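Long-range contacts in Crov588 (Cafeteriavirus, PDB 6NYR), which is of unknown function but folds as a circular leucine-rich-repeat solenoid built from many tandem FNIP repeats: residues Q110-N115 against E136-G141; N373-E378 against F394-A399; L388-E393 against L410-N415; Q616-N621 against E642-D647; Q638-N643 against D660-N665. One frame throughout, in Å; residues are numbered along the deposited sequence.

Contact 1 (Q110-N115 against E136-G141); sequences QEIVEN and ENVLPG
The carbonyl oxygens V113 O and V138 O are joined by one water, which donates a hydrogen bond to each, 2.9 Å to V113 O and 2.9 Å to V138 O. This bridge links two successive loops on the outer side of the leucine-rich-repeat solenoid, away from the strands that face the ring's centre. Beside the water the contact is apolar. V138 turns CG1 anti to its own nitrogen (chi1 174°), which brings that methyl against the backbone of 110-115, 3.3 Å from I112 O. The same CG1 meets I112 CG2 at 3.8 Å, and I112 also packs on L117. Toward solvent, E114 and N137 run side by side and point the same way, with their carboxylate and amide planes only 25° apart. Their touch is van der Waals, carbon against oxygen: the carboxylate oxygen E114 OE2 comes to 4.1 Å from N137 CB, while lower down the extended chain E114 CG rests on the backbone oxygen N137 O at 3.3 Å.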
# COMPACT_ATOMS: atom_id res chain seq x y z
N GLN A 110 37.22 8.95 -2.06
CA GLN A 110 38.43 9.74 -2.24
C GLN A 110 38.09 11.21 -2.04
O GLN A 110 36.96 11.65 -2.32
CB GLN A 110 39.05 9.55 -3.62
CG GLN A 110 39.53 8.15 -3.92
CD GLN A 110 39.83 7.97 -5.40
OE1 GLN A 110 40.71 8.63 -5.96
NE2 GLN A 110 39.09 7.07 -6.04
N GLU A 111 39.06 11.98 -1.58
CA GLU A 111 38.84 13.39 -1.28
C GLU A 111 38.53 14.14 -2.57
O GLU A 111 39.34 14.13 -3.51
CB GLU A 111 40.06 13.96 -0.57
CG GLU A 111 39.90 15.40 -0.14
CD GLU A 111 40.92 15.80 0.91
OE1 GLU A 111 41.47 14.90 1.58
OE2 GLU A 111 41.16 17.01 1.08
N ILE A 112 37.37 14.77 -2.62
CA ILE A 112 36.99 15.63 -3.74
C ILE A 112 37.51 17.04 -3.45
O ILE A 112 37.19 17.62 -2.41
CB ILE A 112 35.47 15.66 -3.96
CG1 ILE A 112 34.96 14.27 -4.35
CG2 ILE A 112 35.10 16.70 -5.01
CD1 ILE A 112 33.45 14.18 -4.43
N VAL A 113 38.30 17.58 -4.37
CA VAL A 113 38.85 18.92 -4.20
C VAL A 113 38.12 19.92 -5.10
O VAL A 113 37.15 19.58 -5.77
CB VAL A 113 40.36 18.94 -4.48
CG1 VAL A 113 41.11 18.23 -3.36
CG2 VAL A 113 40.68 18.28 -5.81
N GLU A 114 38.59 21.17 -5.09
CA GLU A 114 37.94 22.24 -5.82
C GLU A 114 37.87 21.95 -7.31
O GLU A 114 38.76 21.32 -7.89
CB GLU A 114 38.70 23.55 -5.58
CG GLU A 114 38.06 24.79 -6.18
CD GLU A 114 38.73 26.07 -5.72
OE1 GLU A 114 39.70 25.98 -4.92
OE2 GLU A 114 38.30 27.16 -6.15
N ASN A 115 36.79 22.41 -7.93
CA ASN A 115 36.62 22.37 -9.39
C ASN A 115 36.63 20.93 -9.91
O ASN A 115 37.25 20.63 -10.93
CB ASN A 115 37.70 23.19 -10.10
CG ASN A 115 37.51 24.68 -9.92
OD1 ASN A 115 38.37 25.37 -9.38
ND2 ASN A 115 36.37 25.19 -10.37
N GLU A 136 36.47 24.34 1.64
CA GLU A 136 35.74 25.46 1.05
C GLU A 136 35.79 25.40 -0.47
O GLU A 136 36.81 25.03 -1.07
CB GLU A 136 36.33 26.78 1.55
CG GLU A 136 35.56 28.02 1.12
CD GLU A 136 36.03 29.28 1.84
OE1 GLU A 136 37.06 29.21 2.53
OE2 GLU A 136 35.37 30.33 1.70
N ASN A 137 34.68 25.76 -1.10
CA ASN A 137 34.55 25.80 -2.55
C ASN A 137 34.79 24.43 -3.18
O ASN A 137 35.39 24.32 -4.26
CB ASN A 137 35.50 26.83 -3.15
CG ASN A 137 35.14 28.25 -2.78
OD1 ASN A 137 35.89 28.94 -2.10
ND2 ASN A 137 33.97 28.69 -3.23
N VAL A 138 34.30 23.38 -2.53
CA VAL A 138 34.27 22.05 -3.10
C VAL A 138 32.90 21.73 -3.67
O VAL A 138 32.77 21.24 -4.79
CB VAL A 138 34.70 21.00 -2.05
CG1 VAL A 138 34.53 19.60 -2.62
CG2 VAL A 138 36.14 21.23 -1.63
N LEU A 139 31.86 22.01 -2.88
CA LEU A 139 30.50 21.77 -3.31
C LEU A 139 30.07 22.81 -4.33
O LEU A 139 30.40 24.00 -4.18
CB LEU A 139 29.57 21.81 -2.10
CG LEU A 139 29.89 20.81 -0.99
CD1 LEU A 139 29.02 21.05 0.24
CD2 LEU A 139 29.71 19.38 -1.50
N PRO A 140 29.36 22.41 -5.39
CA PRO A 140 28.88 23.39 -6.36
C PRO A 140 28.18 24.56 -5.68
O PRO A 140 27.45 24.39 -4.71
CB PRO A 140 27.91 22.58 -7.23
CG PRO A 140 28.44 21.17 -7.15
CD PRO A 140 29.04 21.02 -5.77
N GLY A 141 28.41 25.76 -6.22
CA GLY A 141 27.99 26.98 -5.56
C GLY A 141 26.49 27.17 -5.48
O GLY A 141 26.03 27.95 -4.64
O HOH W 1 34.52 20.20 -6.83

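Contact 2 (N373-E378 against F394-A399); sequences NQIITE and FNQEIA
N373 OD1 is gripped by two donors of the neighbouring coil. The backbone N395 N reaches it at 2.8 Å, and the side-chain Q396 NE2 at 2.9 Å with an N-H...O angle of 161°. They come from opposite faces of the N373 amide, each well out of its plane, with Q396 crossing N373 at about a right angle. A bend at chi2 (-58°) folds the Q396 chain back so that its amide end reaches the asparagine. Neighbouring coils repeat the scheme: N351 OD1 accepts from N373 N and Q374 NE2, and N395 OD1 from N417 N and Q418 NE2. This resembles the asparagine ladder of leucine-rich repeats, with a glutamine N-H added at each rung. The aromatic contacts centre on F394, whose ring also stacks on F390. Q374 O lies at the ring's edge, 3.3 Å from F394 CE1, while Q396 N, from the ring's own segment, sits 4.0 Å over the centre of one face. A slight carbon-to-oxygen contact sets I375 CG2 3.7 Å from Q396 OE1. By accepting two N-H groups of the next coil, as the OD1 atoms of N351 and N395 also do, N373 OD1 probably restrains the rotation of its amide.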
# COMPACT_ATOMS: atom_id res chain seq x y z
N ASN A 373 -14.52 -5.05 26.47
CA ASN A 373 -15.55 -6.08 26.61
C ASN A 373 -16.47 -5.72 27.76
O ASN A 373 -16.63 -6.51 28.70
CB ASN A 373 -14.88 -7.44 26.83
CG ASN A 373 -15.84 -8.59 26.71
OD1 ASN A 373 -16.89 -8.48 26.07
ND2 ASN A 373 -15.50 -9.70 27.34
N GLN A 374 -17.07 -4.54 27.70
CA GLN A 374 -18.03 -4.09 28.70
C GLN A 374 -19.39 -3.92 28.04
O GLN A 374 -19.49 -3.70 26.83
CB GLN A 374 -17.61 -2.77 29.34
CG GLN A 374 -16.23 -2.79 29.94
CD GLN A 374 -16.12 -3.74 31.12
OE1 GLN A 374 -17.07 -3.90 31.89
NE2 GLN A 374 -14.97 -4.38 31.25
N ILE A 375 -20.45 -4.05 28.84
CA ILE A 375 -21.78 -3.81 28.32
C ILE A 375 -21.89 -2.34 27.91
O ILE A 375 -21.34 -1.46 28.57
CB ILE A 375 -22.88 -4.18 29.34
CG1 ILE A 375 -22.92 -3.19 30.49
CG2 ILE A 375 -22.67 -5.60 29.86
CD1 ILE A 375 -23.95 -3.55 31.58
N ILE A 376 -22.62 -2.08 26.83
CA ILE A 376 -22.93 -0.73 26.39
C ILE A 376 -24.44 -0.59 26.46
O ILE A 376 -25.17 -1.32 25.78
CB ILE A 376 -22.41 -0.42 24.98
CG1 ILE A 376 -20.88 -0.51 24.93
CG2 ILE A 376 -22.87 0.96 24.54
CD1 ILE A 376 -20.29 -0.25 23.56
N THR A 377 -24.91 0.34 27.28
CA THR A 377 -26.32 0.53 27.53
C THR A 377 -26.86 1.66 26.65
O THR A 377 -26.20 2.12 25.72
CB THR A 377 -26.54 0.83 29.01
OG1 THR A 377 -25.93 2.09 29.34
CG2 THR A 377 -25.89 -0.25 29.87
N GLU A 378 -28.09 2.10 26.95
CA GLU A 378 -28.70 3.18 26.19
C GLU A 378 -28.04 4.51 26.52
O GLU A 378 -27.54 4.73 27.63
CB GLU A 378 -30.20 3.27 26.50
CG GLU A 378 -30.99 2.01 26.25
CD GLU A 378 -32.47 2.20 26.53
OE1 GLU A 378 -32.94 3.36 26.50
OE2 GLU A 378 -33.17 1.20 26.79
N PHE A 394 -14.55 -8.11 22.47
CA PHE A 394 -15.90 -7.67 22.76
C PHE A 394 -16.88 -8.80 22.45
O PHE A 394 -16.90 -9.33 21.34
CB PHE A 394 -16.28 -6.43 21.96
CG PHE A 394 -17.66 -5.93 22.27
CD1 PHE A 394 -17.89 -5.19 23.42
CD2 PHE A 394 -18.72 -6.21 21.43
CE1 PHE A 394 -19.16 -4.72 23.71
CE2 PHE A 394 -19.99 -5.75 21.72
CZ PHE A 394 -20.21 -5.00 22.86
N ASN A 395 -17.71 -9.15 23.44
CA ASN A 395 -18.66 -10.24 23.29
C ASN A 395 -19.80 -10.04 24.29
O ASN A 395 -20.15 -10.96 25.03
CB ASN A 395 -17.96 -11.58 23.51
CG ASN A 395 -18.82 -12.76 23.12
OD1 ASN A 395 -19.80 -12.61 22.38
ND2 ASN A 395 -18.47 -13.94 23.61
N GLN A 396 -20.38 -8.84 24.29
CA GLN A 396 -21.48 -8.50 25.18
C GLN A 396 -22.76 -8.32 24.37
O GLN A 396 -22.73 -8.04 23.17
CB GLN A 396 -21.19 -7.21 25.95
CG GLN A 396 -19.95 -7.26 26.82
CD GLN A 396 -20.00 -8.36 27.85
OE1 GLN A 396 -21.04 -8.61 28.46
NE2 GLN A 396 -18.88 -9.05 28.04
N GLU A 397 -23.89 -8.50 25.04
CA GLU A 397 -25.18 -8.34 24.39
C GLU A 397 -25.39 -6.89 23.98
O GLU A 397 -25.01 -5.96 24.70
CB GLU A 397 -26.31 -8.80 25.31
CG GLU A 397 -26.35 -10.30 25.54
CD GLU A 397 -27.55 -10.71 26.37
OE1 GLU A 397 -27.96 -9.93 27.25
OE2 GLU A 397 -28.09 -11.81 26.12
N ILE A 398 -26.02 -6.70 22.83
CA ILE A 398 -26.35 -5.37 22.31
C ILE A 398 -27.87 -5.29 22.26
O ILE A 398 -28.51 -5.93 21.41
CB ILE A 398 -25.74 -5.13 20.92
CG1 ILE A 398 -24.24 -5.44 20.95
CG2 ILE A 398 -25.98 -3.70 20.47
CD1 ILE A 398 -23.53 -5.19 19.64
N ALA A 399 -28.45 -4.51 23.17
CA ALA A 399 -29.89 -4.45 23.33
C ALA A 399 -30.46 -3.40 22.38
O ALA A 399 -29.76 -2.84 21.54
CB ALA A 399 -30.24 -4.15 24.79

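Contact 3 (L388-E393 against L410-N415); sequences LSFGCE and LELGHN
L388 and L410 form the tight side of this contact, lying side by side beneath two parallel strands with L388 CD2 3.8 Å from L410 CD1. F390 extends the apolar layer: its CD2 meets L412 CD1 at 3.5 Å, L410 CD1 lies at the ring's edge, and F368 meets the same ring from the preceding coil. The backbones are laced by nearly straight bonds, E411 N to L388 O and F390 N to E411 O, both 3.0 Å. G413, with no side chain, brings CA to 3.3 Å from G391 O. At the turn N415 N bonds C392 O at 2.8 Å, and H414 ND1 holds the amide of N415, bonding OD1 at 2.8 Å. Two links are looser: S389 OG makes a weak, unsettled bond to E411 OE1, which Y409 OH also engages, and a water joins E393 O to N415 ND2. Leucines toward the solenoid core and polar residues on the opposite face typify the parallel strands on the concave side of leucine-rich-repeat solenoids, closed here into a ring.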
# COMPACT_ATOMS: atom_id res chain seq x y z
N LEU A 388 -18.46 2.37 13.78
CA LEU A 388 -18.19 1.70 15.05
C LEU A 388 -17.50 0.38 14.77
O LEU A 388 -18.04 -0.48 14.07
CB LEU A 388 -19.49 1.48 15.83
CG LEU A 388 -19.34 0.69 17.14
CD1 LEU A 388 -18.40 1.40 18.09
CD2 LEU A 388 -20.70 0.49 17.77
N SER A 389 -16.29 0.22 15.32
CA SER A 389 -15.49 -0.98 15.16
C SER A 389 -15.14 -1.55 16.53
O SER A 389 -14.56 -0.85 17.36
CB SER A 389 -14.22 -0.66 14.36
OG SER A 389 -13.44 -1.82 14.13
N PHE A 390 -15.49 -2.81 16.74
CA PHE A 390 -15.14 -3.53 17.96
C PHE A 390 -13.90 -4.40 17.73
O PHE A 390 -13.61 -4.83 16.62
CB PHE A 390 -16.29 -4.42 18.44
CG PHE A 390 -17.46 -3.65 19.00
CD1 PHE A 390 -17.43 -3.17 20.30
CD2 PHE A 390 -18.59 -3.44 18.24
CE1 PHE A 390 -18.50 -2.47 20.82
CE2 PHE A 390 -19.67 -2.74 18.75
CZ PHE A 390 -19.62 -2.26 20.05
N GLY A 391 -13.16 -4.63 18.82
CA GLY A 391 -11.96 -5.45 18.80
C GLY A 391 -12.25 -6.93 19.02
O GLY A 391 -13.39 -7.39 18.97
N CYS A 392 -11.17 -7.68 19.30
CA CYS A 392 -11.28 -9.13 19.28
C CYS A 392 -12.17 -9.65 20.40
O CYS A 392 -12.90 -10.63 20.21
CB CYS A 392 -9.91 -9.79 19.44
SG CYS A 392 -8.55 -9.04 18.54
N GLU A 393 -12.10 -9.03 21.57
CA GLU A 393 -12.65 -9.65 22.77
C GLU A 393 -14.03 -9.13 23.16
O GLU A 393 -14.65 -9.69 24.07
CB GLU A 393 -11.68 -9.47 23.95
CG GLU A 393 -10.27 -9.99 23.64
CD GLU A 393 -9.63 -10.74 24.79
OE1 GLU A 393 -10.36 -11.19 25.70
OE2 GLU A 393 -8.39 -10.86 24.80
N LEU A 410 -20.94 -0.87 10.92
CA LEU A 410 -20.73 -1.64 12.13
C LEU A 410 -19.84 -2.83 11.80
O LEU A 410 -20.18 -3.64 10.93
CB LEU A 410 -22.05 -2.10 12.74
CG LEU A 410 -21.88 -2.95 14.00
CD1 LEU A 410 -21.06 -2.18 15.03
CD2 LEU A 410 -23.22 -3.35 14.57
N GLU A 411 -18.71 -2.93 12.50
CA GLU A 411 -17.80 -4.06 12.39
C GLU A 411 -17.71 -4.73 13.76
O GLU A 411 -17.27 -4.11 14.73
CB GLU A 411 -16.43 -3.60 11.91
CG GLU A 411 -15.34 -4.65 11.97
CD GLU A 411 -14.01 -4.14 11.43
OE1 GLU A 411 -13.91 -2.92 11.16
OE2 GLU A 411 -13.08 -4.95 11.27
N LEU A 412 -18.12 -5.99 13.83
CA LEU A 412 -17.99 -6.79 15.04
C LEU A 412 -16.73 -7.65 14.95
O LEU A 412 -16.33 -8.10 13.87
CB LEU A 412 -19.20 -7.70 15.26
CG LEU A 412 -20.55 -7.19 15.74
CD1 LEU A 412 -20.38 -6.17 16.87
CD2 LEU A 412 -21.40 -6.61 14.62
N GLY A 413 -16.10 -7.87 16.10
CA GLY A 413 -14.77 -8.44 16.17
C GLY A 413 -14.76 -9.96 16.31
O GLY A 413 -15.78 -10.64 16.25
N HIS A 414 -13.54 -10.48 16.52
CA HIS A 414 -13.30 -11.92 16.49
C HIS A 414 -14.29 -12.70 17.34
O HIS A 414 -14.87 -13.69 16.89
CB HIS A 414 -11.87 -12.21 16.94
CG HIS A 414 -11.41 -13.61 16.69
ND1 HIS A 414 -11.69 -14.65 17.55
CD2 HIS A 414 -10.70 -14.14 15.67
CE1 HIS A 414 -11.16 -15.76 17.07
NE2 HIS A 414 -10.56 -15.48 15.93
N ASN A 415 -14.47 -12.30 18.60
CA ASN A 415 -15.18 -13.14 19.55
C ASN A 415 -16.68 -12.88 19.63
O ASN A 415 -17.38 -13.63 20.32
CB ASN A 415 -14.60 -12.98 20.97
CG ASN A 415 -13.20 -13.53 21.10
OD1 ASN A 415 -12.68 -14.18 20.18
ND2 ASN A 415 -12.58 -13.29 22.24
O HOH W 2 -14.09 -12.14 24.78

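Contact 4 (Q616-N621 against E642-D647); sequences QKITEN and ENVLPD
I618 and V644 meet at about a right angle, methyl against methyl, with I618 CG2 3.4 Å from V644 CG1. The valine is turned with CG1 roughly opposite its own nitrogen (chi1 153°), so both of its methyls face the backbone of 616-621. V644 CG1 and V644 CG2 each lie 3.5 Å from I618 O, straddling that carbonyl oxygen, and CG2 continues along the chain to T619 C at 3.7 Å. I618 leads its other branch away from this contact and packs on L623. A second perpendicular pair, E620 and N643, lies nearer solvent. E620 sets CG beside its backbone nitrogen and then runs straight out, passing obliquely by V644 with E620 CG 4.1 Å from V644 CG2. The placement of the N643 amide is uncertain in the model; as built, E620 OE2 comes close to N643 ND2, at 3.2 Å, with an angle too poor for a hydrogen bond. On another side of V644 a water donates to T619 O and to V644 O, the latter at 2.8 Å, joining the two backbones where no direct bond does. Valine wedged under the carbonyls of the preceding coil, with a bridging water beside it, belongs to the outer, strand-free loops of an FNIP leucine-rich-repeat solenoid, here close to its C-terminal end.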
# COMPACT_ATOMS: atom_id res chain seq x y z
N GLN A 616 -2.22 -29.68 -25.26
CA GLN A 616 -2.90 -30.28 -26.40
C GLN A 616 -2.63 -29.45 -27.64
O GLN A 616 -2.50 -28.23 -27.57
CB GLN A 616 -4.41 -30.37 -26.15
CG GLN A 616 -4.79 -31.13 -24.90
CD GLN A 616 -4.45 -32.61 -24.98
OE1 GLN A 616 -4.63 -33.24 -26.02
NE2 GLN A 616 -3.95 -33.16 -23.89
N LYS A 617 -2.54 -30.13 -28.79
CA LYS A 617 -2.23 -29.44 -30.04
C LYS A 617 -3.32 -28.43 -30.37
O LYS A 617 -4.51 -28.64 -30.09
CB LYS A 617 -2.09 -30.46 -31.17
CG LYS A 617 -3.35 -31.27 -31.44
CD LYS A 617 -3.24 -32.07 -32.74
CE LYS A 617 -4.61 -32.54 -33.21
NZ LYS A 617 -4.55 -33.25 -34.52
N ILE A 618 -2.92 -27.31 -30.97
CA ILE A 618 -3.84 -26.29 -31.44
C ILE A 618 -3.84 -26.31 -32.97
O ILE A 618 -2.81 -26.03 -33.60
CB ILE A 618 -3.47 -24.89 -30.91
CG1 ILE A 618 -3.50 -24.87 -29.38
CG2 ILE A 618 -4.41 -23.83 -31.49
CD1 ILE A 618 -4.88 -25.09 -28.79
N THR A 619 -4.98 -26.64 -33.55
CA THR A 619 -5.14 -26.71 -34.99
C THR A 619 -5.89 -25.48 -35.50
O THR A 619 -6.27 -24.59 -34.74
CB THR A 619 -5.85 -28.01 -35.39
OG1 THR A 619 -7.22 -27.96 -34.95
CG2 THR A 619 -5.16 -29.21 -34.76
N GLU A 620 -6.12 -25.45 -36.81
CA GLU A 620 -6.70 -24.28 -37.44
C GLU A 620 -8.16 -24.09 -37.02
O GLU A 620 -8.86 -25.04 -36.68
CB GLU A 620 -6.64 -24.41 -38.96
CG GLU A 620 -5.23 -24.51 -39.52
CD GLU A 620 -5.18 -24.32 -41.03
OE1 GLU A 620 -6.17 -23.81 -41.60
OE2 GLU A 620 -4.16 -24.68 -41.64
N ASN A 621 -8.59 -22.83 -37.03
CA ASN A 621 -9.97 -22.46 -36.73
C ASN A 621 -10.41 -22.90 -35.34
O ASN A 621 -11.61 -23.08 -35.09
CB ASN A 621 -10.94 -23.01 -37.79
CG ASN A 621 -10.65 -22.48 -39.18
OD1 ASN A 621 -10.83 -21.30 -39.45
ND2 ASN A 621 -10.19 -23.35 -40.07
N GLU A 642 1.98 -20.45 -37.99
CA GLU A 642 1.44 -19.11 -38.22
C GLU A 642 -0.01 -19.16 -38.69
O GLU A 642 -0.79 -18.24 -38.41
CB GLU A 642 2.32 -18.36 -39.22
CG GLU A 642 3.74 -18.13 -38.70
CD GLU A 642 4.33 -16.79 -39.11
OE1 GLU A 642 3.57 -15.88 -39.49
OE2 GLU A 642 5.58 -16.66 -39.05
N ASN A 643 -0.39 -20.23 -39.39
CA ASN A 643 -1.75 -20.38 -39.89
C ASN A 643 -2.75 -20.79 -38.81
O ASN A 643 -3.94 -20.93 -39.10
CB ASN A 643 -1.79 -21.42 -41.02
CG ASN A 643 -1.27 -22.78 -40.58
OD1 ASN A 643 -0.99 -23.01 -39.41
ND2 ASN A 643 -1.13 -23.70 -41.54
N VAL A 644 -2.29 -20.98 -37.57
CA VAL A 644 -3.13 -21.41 -36.46
C VAL A 644 -3.45 -20.22 -35.58
O VAL A 644 -4.48 -20.21 -34.88
CB VAL A 644 -2.43 -22.53 -35.67
CG1 VAL A 644 -2.89 -22.55 -34.23
CG2 VAL A 644 -2.66 -23.89 -36.33
N LEU A 645 -2.59 -19.23 -35.57
CA LEU A 645 -2.77 -18.04 -34.74
C LEU A 645 -3.64 -17.02 -35.46
O LEU A 645 -3.44 -16.78 -36.66
CB LEU A 645 -1.43 -17.43 -34.40
CG LEU A 645 -0.47 -18.32 -33.60
CD1 LEU A 645 0.92 -17.72 -33.56
CD2 LEU A 645 -1.00 -18.53 -32.19
N PRO A 646 -4.63 -16.43 -34.79
CA PRO A 646 -5.46 -15.41 -35.46
C PRO A 646 -4.67 -14.13 -35.71
O PRO A 646 -3.75 -13.77 -34.98
CB PRO A 646 -6.61 -15.18 -34.47
CG PRO A 646 -6.05 -15.59 -33.14
CD PRO A 646 -5.12 -16.74 -33.43
N ASP A 647 -5.06 -13.44 -36.78
CA ASP A 647 -4.38 -12.22 -37.20
C ASP A 647 -4.51 -11.10 -36.18
O ASP A 647 -3.68 -10.18 -36.18
CB ASP A 647 -4.93 -11.76 -38.55
CG ASP A 647 -4.63 -12.74 -39.66
OD1 ASP A 647 -3.54 -13.36 -39.64
OD2 ASP A 647 -5.49 -12.91 -40.55
O HOH W 3 -6.61 -21.77 -34.07

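Contact 5 (Q638-N643 against D660-N665); sequences QELTEN and DIILKN
The carboxylate of E639 and the amide of N665 stand nearly perpendicular, with their planes 84° apart; the oxygens E639 OE1 and N665 OD1 merely abut, 3.6 Å apart, and form no bond. The other carboxylate oxygen, E639 OE2, rests on the aliphatic shaft of K664, 3.4 Å from K664 CD. Here the leucine-rich-repeat solenoid reaches its C-terminal end: the loop 638-643 packs against the end of the short helix 659-662 and the residues that leave it. K664 kinks at its final torsion (chi4 88°), leaving NZ 4.5 Å from E639 OE2, beyond a salt bridge, so the opposite charges probably attract only weakly across this exposed edge. Deeper in, the backbones engage. I662 O accepts from L640 N at 3.1 Å, with the donor in the carbonyl plane on a lone pair. Two residues earlier in the loop, Q638 O receives a CA-H...O contact from I662 CA, so I662 meets the loop through both its CA and its carbonyl. Behind these bonds L640 and I662 run side by side, pointing the same way into the interior, where L640 also touches L652 and I662 touches I654. Their meeting point is methyl on methyl, L640 CD1 against I662 CG2 at 3.6 Å.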
# COMPACT_ATOMS: atom_id res chain seq x y z
N GLN A 638 3.80 -27.73 -27.51
CA GLN A 638 3.29 -28.05 -28.84
C GLN A 638 3.76 -27.01 -29.85
O GLN A 638 3.90 -25.83 -29.52
CB GLN A 638 1.76 -28.13 -28.85
CG GLN A 638 1.15 -29.17 -27.91
CD GLN A 638 1.56 -30.58 -28.27
OE1 GLN A 638 2.07 -31.32 -27.44
NE2 GLN A 638 1.32 -30.97 -29.52
N GLU A 639 3.99 -27.46 -31.08
CA GLU A 639 4.38 -26.56 -32.15
C GLU A 639 3.21 -25.66 -32.53
O GLU A 639 2.11 -26.14 -32.83
CB GLU A 639 4.84 -27.35 -33.38
CG GLU A 639 6.09 -28.22 -33.17
CD GLU A 639 6.37 -29.13 -34.36
OE1 GLU A 639 5.48 -29.28 -35.22
OE2 GLU A 639 7.48 -29.69 -34.44
N LEU A 640 3.44 -24.35 -32.52
CA LEU A 640 2.50 -23.40 -33.09
C LEU A 640 2.94 -23.05 -34.51
O LEU A 640 4.13 -22.87 -34.77
CB LEU A 640 2.39 -22.13 -32.26
CG LEU A 640 1.71 -22.23 -30.90
CD1 LEU A 640 1.87 -20.92 -30.14
CD2 LEU A 640 0.24 -22.59 -31.05
N THR A 641 1.97 -22.97 -35.41
CA THR A 641 2.20 -22.53 -36.78
C THR A 641 1.51 -21.19 -36.98
O THR A 641 0.59 -20.82 -36.25
CB THR A 641 1.69 -23.55 -37.79
OG1 THR A 641 0.26 -23.67 -37.67
CG2 THR A 641 2.32 -24.92 -37.54
N GLU A 642 1.98 -20.45 -37.99
CA GLU A 642 1.44 -19.11 -38.22
C GLU A 642 -0.01 -19.16 -38.69
O GLU A 642 -0.79 -18.24 -38.41
CB GLU A 642 2.32 -18.36 -39.22
CG GLU A 642 3.74 -18.13 -38.70
CD GLU A 642 4.33 -16.79 -39.11
OE1 GLU A 642 3.57 -15.88 -39.49
OE2 GLU A 642 5.58 -16.66 -39.05
N ASN A 643 -0.39 -20.23 -39.39
CA ASN A 643 -1.75 -20.38 -39.89
C ASN A 643 -2.75 -20.79 -38.81
O ASN A 643 -3.94 -20.93 -39.10
CB ASN A 643 -1.79 -21.42 -41.02
CG ASN A 643 -1.27 -22.78 -40.58
OD1 ASN A 643 -0.99 -23.01 -39.41
ND2 ASN A 643 -1.13 -23.70 -41.54
N ASP A 660 11.95 -23.00 -28.10
CA ASP A 660 12.53 -23.61 -29.29
C ASP A 660 11.60 -24.65 -29.91
O ASP A 660 11.66 -24.89 -31.12
CB ASP A 660 13.88 -24.27 -28.95
CG ASP A 660 14.94 -23.25 -28.56
OD1 ASP A 660 14.78 -22.06 -28.90
OD2 ASP A 660 15.93 -23.65 -27.91
N ILE A 661 10.74 -25.26 -29.10
CA ILE A 661 9.79 -26.24 -29.63
C ILE A 661 8.52 -25.55 -30.12
O ILE A 661 7.93 -25.97 -31.12
CB ILE A 661 9.47 -27.30 -28.56
CG1 ILE A 661 10.73 -28.04 -28.12
CG2 ILE A 661 8.44 -28.29 -29.11
CD1 ILE A 661 11.13 -29.20 -29.00
N ILE A 662 8.08 -24.51 -29.42
CA ILE A 662 6.82 -23.86 -29.76
C ILE A 662 6.98 -23.00 -31.00
O ILE A 662 6.07 -22.91 -31.83
CB ILE A 662 6.31 -23.03 -28.57
CG1 ILE A 662 6.17 -23.90 -27.33
CG2 ILE A 662 4.98 -22.37 -28.91
CD1 ILE A 662 5.99 -23.11 -26.04
N LEU A 663 8.14 -22.36 -31.15
CA LEU A 663 8.39 -21.42 -32.24
C LEU A 663 9.25 -22.03 -33.34
O LEU A 663 9.79 -21.29 -34.17
CB LEU A 663 9.03 -20.15 -31.68
CG LEU A 663 8.25 -19.50 -30.54
CD1 LEU A 663 8.92 -18.22 -30.06
CD2 LEU A 663 6.82 -19.22 -30.96
N LYS A 664 9.38 -23.36 -33.36
CA LYS A 664 10.13 -24.04 -34.41
C LYS A 664 9.76 -23.51 -35.78
O LYS A 664 10.63 -23.14 -36.58
CB LYS A 664 9.87 -25.54 -34.32
CG LYS A 664 10.76 -26.42 -35.18
CD LYS A 664 10.08 -27.76 -35.43
CE LYS A 664 10.92 -28.69 -36.29
NZ LYS A 664 11.85 -29.53 -35.48
N ASN A 665 8.46 -23.44 -36.07
CA ASN A 665 7.95 -23.09 -37.39
C ASN A 665 7.43 -21.66 -37.44
O ASN A 665 6.41 -21.39 -38.07
CB ASN A 665 6.85 -24.07 -37.81
CG ASN A 665 7.25 -25.52 -37.63
OD1 ASN A 665 6.69 -26.23 -36.79
ND2 ASN A 665 8.22 -25.97 -38.42

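From the N terminus, contact 1 comes first and ties two neighbouring outer loops together, closing a loop that holds strand 123-125. Across the middle of the ring, the centre of contact 2 lies about 69 Å from that of contact 1, and the centre of contact 3 about 61 Å from that of contact 1. Contacts 2 and 3 cross: 388-393 runs straight into 394-399, so the inner strands and the bend that follows them are linked coil to coil, and the contacts touch through F390 and I376. Contacts 4 and 5 lie near the C terminus. They follow one another, overlapping at E642 and N643, so that the loop after strand 629-631 is joined backward to 616-621 and forward to the last helix, 659-662.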